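Local coordinates for protein quinone oxidoreductase (PDB 3TQH) that probably reduces quinones with NADPH as the hydride donor, at residues D117-Q130 with F270-S283. Residues are numbered along the deposited sequence; the frame is centred on the assembly and turned at random.
With SO4 (sulfate ion), chain D.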
# COMPACT_ATOMS: atom_id res chain seq x y z
N ASP A 117 0.23 -3.90 -18.77
CA ASP A 117 1.14 -2.87 -18.27
C ASP A 117 1.09 -2.73 -16.75
O ASP A 117 2.02 -2.18 -16.16
CB ASP A 117 0.80 -1.51 -18.91
CG ASP A 117 0.95 -1.54 -20.44
OD1 ASP A 117 2.07 -1.79 -20.94
OD2 ASP A 117 -0.07 -1.30 -21.13
N THR A 118 0.03 -3.23 -16.12
CA THR A 118 -0.11 -3.14 -14.66
C THR A 118 -0.05 -4.51 -13.95
O THR A 118 -0.58 -4.66 -12.85
CB THR A 118 -1.38 -2.37 -14.25
OG1 THR A 118 -2.55 -3.15 -14.54
CG2 THR A 118 -1.45 -1.02 -14.99
N ILE A 119 0.59 -5.49 -14.58
CA ILE A 119 0.85 -6.79 -13.95
C ILE A 119 2.26 -7.27 -14.24
O ILE A 119 2.92 -6.75 -15.14
CB ILE A 119 -0.15 -7.88 -14.42
CG1 ILE A 119 -0.00 -8.17 -15.92
CG2 ILE A 119 -1.58 -7.47 -14.10
CD1 ILE A 119 -0.41 -9.58 -16.30
N ILE A 120 2.71 -8.25 -13.47
CA ILE A 120 3.90 -9.04 -13.82
C ILE A 120 3.62 -10.53 -13.58
O ILE A 120 2.61 -10.89 -12.97
CB ILE A 120 5.17 -8.59 -13.04
CG1 ILE A 120 5.02 -8.81 -11.54
CG2 ILE A 120 5.49 -7.12 -13.33
CD1 ILE A 120 6.34 -8.77 -10.79
N GLN A 121 4.50 -11.39 -14.09
CA GLN A 121 4.43 -12.82 -13.80
C GLN A 121 4.76 -13.01 -12.32
O GLN A 121 5.76 -12.48 -11.85
CB GLN A 121 5.46 -13.61 -14.63
CG GLN A 121 5.28 -13.52 -16.15
CD GLN A 121 4.02 -14.21 -16.64
OE1 GLN A 121 3.75 -15.36 -16.31
NE2 GLN A 121 3.24 -13.50 -17.45
N LYS A 122 3.91 -13.73 -11.59
CA LYS A 122 4.23 -14.12 -10.22
C LYS A 122 5.39 -15.12 -10.25
O LYS A 122 5.35 -16.09 -11.00
CB LYS A 122 3.02 -14.76 -9.52
CG LYS A 122 3.29 -15.16 -8.06
CD LYS A 122 2.16 -15.98 -7.42
CE LYS A 122 2.17 -17.45 -7.85
NZ LYS A 122 3.40 -18.17 -7.43
N LEU A 123 6.41 -14.87 -9.45
CA LEU A 123 7.50 -15.83 -9.27
C LEU A 123 6.96 -17.10 -8.61
O LEU A 123 6.04 -17.04 -7.80
CB LEU A 123 8.62 -15.22 -8.43
CG LEU A 123 9.47 -14.17 -9.17
CD1 LEU A 123 10.34 -13.40 -8.20
CD2 LEU A 123 10.33 -14.85 -10.25
N GLU A 124 7.51 -18.25 -8.98
CA GLU A 124 7.01 -19.54 -8.48
C GLU A 124 7.07 -19.64 -6.95
O GLU A 124 6.14 -20.13 -6.32
CB GLU A 124 7.76 -20.72 -9.14
CG GLU A 124 7.74 -22.06 -8.38
CD GLU A 124 6.36 -22.71 -8.25
OE1 GLU A 124 5.31 -22.01 -8.32
OE2 GLU A 124 6.32 -23.95 -8.07
N LYS A 125 8.16 -19.15 -6.37
CA LYS A 125 8.37 -19.24 -4.92
C LYS A 125 7.39 -18.39 -4.10
O LYS A 125 7.17 -18.67 -2.93
CB LYS A 125 9.81 -18.85 -4.56
CG LYS A 125 10.86 -19.80 -5.10
CD LYS A 125 11.01 -21.04 -4.23
CE LYS A 125 11.84 -20.76 -2.98
NZ LYS A 125 12.17 -22.01 -2.25
N LEU A 126 6.83 -17.36 -4.72
CA LEU A 126 5.82 -16.51 -4.08
C LEU A 126 4.48 -17.22 -3.98
O LEU A 126 4.01 -17.78 -4.97
CB LEU A 126 5.62 -15.20 -4.87
CG LEU A 126 6.65 -14.08 -4.78
CD1 LEU A 126 6.25 -12.93 -5.71
CD2 LEU A 126 6.76 -13.57 -3.35
N SER A 127 3.85 -17.19 -2.81
CA SER A 127 2.46 -17.61 -2.71
C SER A 127 1.57 -16.53 -3.32
O SER A 127 2.00 -15.39 -3.47
CB SER A 127 2.06 -17.86 -1.25
OG SER A 127 1.85 -16.63 -0.57
N PHE A 128 0.35 -16.90 -3.67
CA PHE A 128 -0.63 -15.93 -4.18
C PHE A 128 -0.96 -14.85 -3.15
O PHE A 128 -1.07 -13.67 -3.49
CB PHE A 128 -1.91 -16.65 -4.64
CG PHE A 128 -1.77 -17.35 -5.96
CD1 PHE A 128 -1.61 -18.73 -6.03
CD2 PHE A 128 -1.80 -16.63 -7.15
CE1 PHE A 128 -1.49 -19.38 -7.24
CE2 PHE A 128 -1.68 -17.27 -8.38
CZ PHE A 128 -1.53 -18.65 -8.42
N LEU A 129 -1.11 -15.25 -1.88
CA LEU A 129 -1.35 -14.31 -0.79
C LEU A 129 -0.21 -13.30 -0.64
O LEU A 129 -0.46 -12.10 -0.45
CB LEU A 129 -1.54 -15.06 0.53
CG LEU A 129 -2.81 -15.91 0.64
CD1 LEU A 129 -2.70 -16.89 1.80
CD2 LEU A 129 -4.04 -15.03 0.76
N GLN A 130 1.03 -13.77 -0.72
CA GLN A 130 2.18 -12.87 -0.69
C GLN A 130 2.18 -11.93 -1.90
O GLN A 130 2.43 -10.73 -1.77
CB GLN A 130 3.50 -13.65 -0.65
CG GLN A 130 3.81 -14.27 0.70
CD GLN A 130 5.07 -15.11 0.68
OE1 GLN A 130 5.33 -15.84 -0.28
NE2 GLN A 130 5.86 -15.02 1.75
N PHE A 270 2.71 2.32 -10.95
CA PHE A 270 3.08 0.94 -11.27
C PHE A 270 4.40 0.91 -12.03
O PHE A 270 4.55 1.57 -13.05
CB PHE A 270 2.00 0.23 -12.08
CG PHE A 270 2.19 -1.26 -12.12
CD1 PHE A 270 1.77 -2.06 -11.06
CD2 PHE A 270 2.84 -1.87 -13.19
CE1 PHE A 270 1.96 -3.42 -11.07
CE2 PHE A 270 3.04 -3.25 -13.21
CZ PHE A 270 2.60 -4.03 -12.15
N ASN A 271 5.36 0.16 -11.50
CA ASN A 271 6.65 -0.03 -12.17
C ASN A 271 7.02 -1.51 -12.26
O ASN A 271 7.31 -2.16 -11.26
CB ASN A 271 7.75 0.76 -11.45
CG ASN A 271 9.06 0.77 -12.23
OD1 ASN A 271 9.74 -0.25 -12.37
ND2 ASN A 271 9.42 1.94 -12.76
N ILE A 272 7.03 -2.01 -13.49
CA ILE A 272 7.32 -3.42 -13.77
C ILE A 272 8.67 -3.86 -13.19
O ILE A 272 8.76 -4.91 -12.54
CB ILE A 272 7.27 -3.70 -15.29
CG1 ILE A 272 5.83 -3.56 -15.80
CG2 ILE A 272 7.80 -5.09 -15.60
CD1 ILE A 272 5.68 -3.66 -17.30
N GLU A 273 9.70 -3.05 -13.40
CA GLU A 273 11.06 -3.38 -12.96
C GLU A 273 11.19 -3.40 -11.43
O GLU A 273 11.85 -4.28 -10.87
CB GLU A 273 12.08 -2.40 -13.56
CG GLU A 273 12.35 -2.59 -15.07
CD GLU A 273 11.21 -2.11 -15.98
OE1 GLU A 273 10.36 -1.30 -15.55
OE2 GLU A 273 11.18 -2.57 -17.15
N GLU A 274 10.55 -2.45 -10.75
CA GLU A 274 10.58 -2.39 -9.29
C GLU A 274 9.80 -3.53 -8.63
O GLU A 274 10.27 -4.10 -7.65
CB GLU A 274 10.04 -1.04 -8.78
CG GLU A 274 10.92 0.14 -9.16
CD GLU A 274 10.37 1.47 -8.68
OE1 GLU A 274 9.17 1.54 -8.33
OE2 GLU A 274 11.14 2.46 -8.65
N LEU A 275 8.62 -3.85 -9.16
CA LEU A 275 7.82 -4.93 -8.62
C LEU A 275 8.49 -6.30 -8.84
O LEU A 275 8.44 -7.15 -7.96
CB LEU A 275 6.40 -4.90 -9.21
CG LEU A 275 5.37 -5.83 -8.55
CD1 LEU A 275 5.24 -5.56 -7.06
CD2 LEU A 275 4.03 -5.68 -9.24
N HIS A 276 9.08 -6.49 -10.02
CA HIS A 276 9.96 -7.64 -10.28
C HIS A 276 11.01 -7.76 -9.18
O HIS A 276 11.25 -8.84 -8.63
CB HIS A 276 10.71 -7.48 -11.62
CG HIS A 276 10.02 -8.10 -12.80
ND1 HIS A 276 9.64 -9.42 -12.84
CD2 HIS A 276 9.71 -7.59 -14.02
CE1 HIS A 276 9.10 -9.69 -14.01
NE2 HIS A 276 9.13 -8.60 -14.75
N TYR A 277 11.64 -6.62 -8.88
CA TYR A 277 12.69 -6.53 -7.87
C TYR A 277 12.17 -6.87 -6.47
O TYR A 277 12.74 -7.72 -5.79
CB TYR A 277 13.32 -5.13 -7.89
CG TYR A 277 14.30 -4.85 -6.78
CD1 TYR A 277 15.57 -5.42 -6.79
CD2 TYR A 277 13.97 -4.01 -5.73
CE1 TYR A 277 16.48 -5.17 -5.78
CE2 TYR A 277 14.87 -3.75 -4.70
CZ TYR A 277 16.12 -4.34 -4.74
OH TYR A 277 17.02 -4.08 -3.73
N LEU A 278 11.07 -6.23 -6.07
CA LEU A 278 10.47 -6.48 -4.76
C LEU A 278 10.04 -7.94 -4.60
O LEU A 278 10.25 -8.54 -3.55
CB LEU A 278 9.28 -5.55 -4.53
CG LEU A 278 9.61 -4.07 -4.40
CD1 LEU A 278 8.33 -3.25 -4.30
CD2 LEU A 278 10.51 -3.81 -3.20
N GLY A 279 9.44 -8.50 -5.65
CA GLY A 279 9.00 -9.89 -5.62
C GLY A 279 10.15 -10.88 -5.52
O GLY A 279 10.02 -11.91 -4.86
N LYS A 280 11.27 -10.57 -6.17
CA LYS A 280 12.46 -11.41 -6.09
C LYS A 280 12.99 -11.47 -4.65
O LYS A 280 13.27 -12.55 -4.13
CB LYS A 280 13.54 -10.89 -7.03
CG LYS A 280 14.59 -11.93 -7.39
CD LYS A 280 15.55 -11.42 -8.47
CE LYS A 280 16.49 -12.51 -8.94
NZ LYS A 280 17.53 -11.97 -9.83
N LEU A 281 13.10 -10.30 -4.02
CA LEU A 281 13.53 -10.19 -2.63
C LEU A 281 12.66 -11.05 -1.73
O LEU A 281 13.18 -11.79 -0.89
CB LEU A 281 13.45 -8.73 -2.14
CG LEU A 281 14.43 -7.70 -2.72
CD1 LEU A 281 14.22 -6.35 -2.02
CD2 LEU A 281 15.88 -8.15 -2.59
N VAL A 282 11.34 -10.97 -1.91
CA VAL A 282 10.42 -11.76 -1.09
C VAL A 282 10.62 -13.26 -1.30
O VAL A 282 10.60 -14.03 -0.34
CB VAL A 282 8.95 -11.40 -1.35
CG1 VAL A 282 8.04 -12.23 -0.46
CG2 VAL A 282 8.72 -9.92 -1.12
N SER A 283 10.82 -13.68 -2.55
CA SER A 283 11.03 -15.09 -2.86
C SER A 283 12.36 -15.61 -2.32
O SER A 283 12.48 -16.79 -2.00
CB SER A 283 10.96 -15.35 -4.37
OG SER A 283 11.90 -14.56 -5.07
S SO4 D . -1.31 -19.80 -2.10
O1 SO4 D . -2.55 -20.25 -2.72
O2 SO4 D . -0.70 -20.90 -1.34
O3 SO4 D . -0.34 -19.41 -3.13
O4 SO4 D . -1.59 -18.67 -1.21
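Phe270 lays one face of its ring against the backbone of Thr118, whose CA stands 3.6 Å from the ring centroid, a CH-pi contact 18° off the normal. A chi1 of -165° sets CG opposite the backbone N and swings the ring over Thr118, and a flat aromatic suits a place where it must cover a peptide; the Thr118 hydroxyl, OG1, is hydrogen-bonded to Ile98 O of strand 94-98. Farther along, Ile120, on the strand 119-121, lays its longer branch against helix 272-283. With chi1 at 64°, CG1 sits between the backbone N and the carbonyl carbon, and CD1 reaches 3.8 Å from Leu275 CG while also lying over one face of the His276 ring. The other branch, CG2, meets Ile272 CG2 at 3.8 Å, the two side chains running past each other in opposite directions.

At Gly279 the helix presents bare backbone: Leu126 CD1 comes to 4.1 Å from Gly279 CA, and Leu123 CD1 settles 3.6 Å from Lys280 CA. Leu126 sends its other methyl, CD2, across Val282 at about a right angle, 3.4 Å from CG1. Behind these leucines Lys122 folds back, its NZ donating to Leu123 O and Leu126 O and so bracing the type I turn 123-126. Beyond the turn, Ser127 and Gln130 form a capping box at the start of helix 128-133, where Phe128 N donates to O3 of a sulfate (2.7 Å), probably from the crystallisation liquor.

No hydrogen bond crosses between the segments; Ser283 OG bonds within its own helix, to Lys280 O. Strand 119-121 and the turn 123-126 therefore meet helix 272-283 through shape and apolar burial.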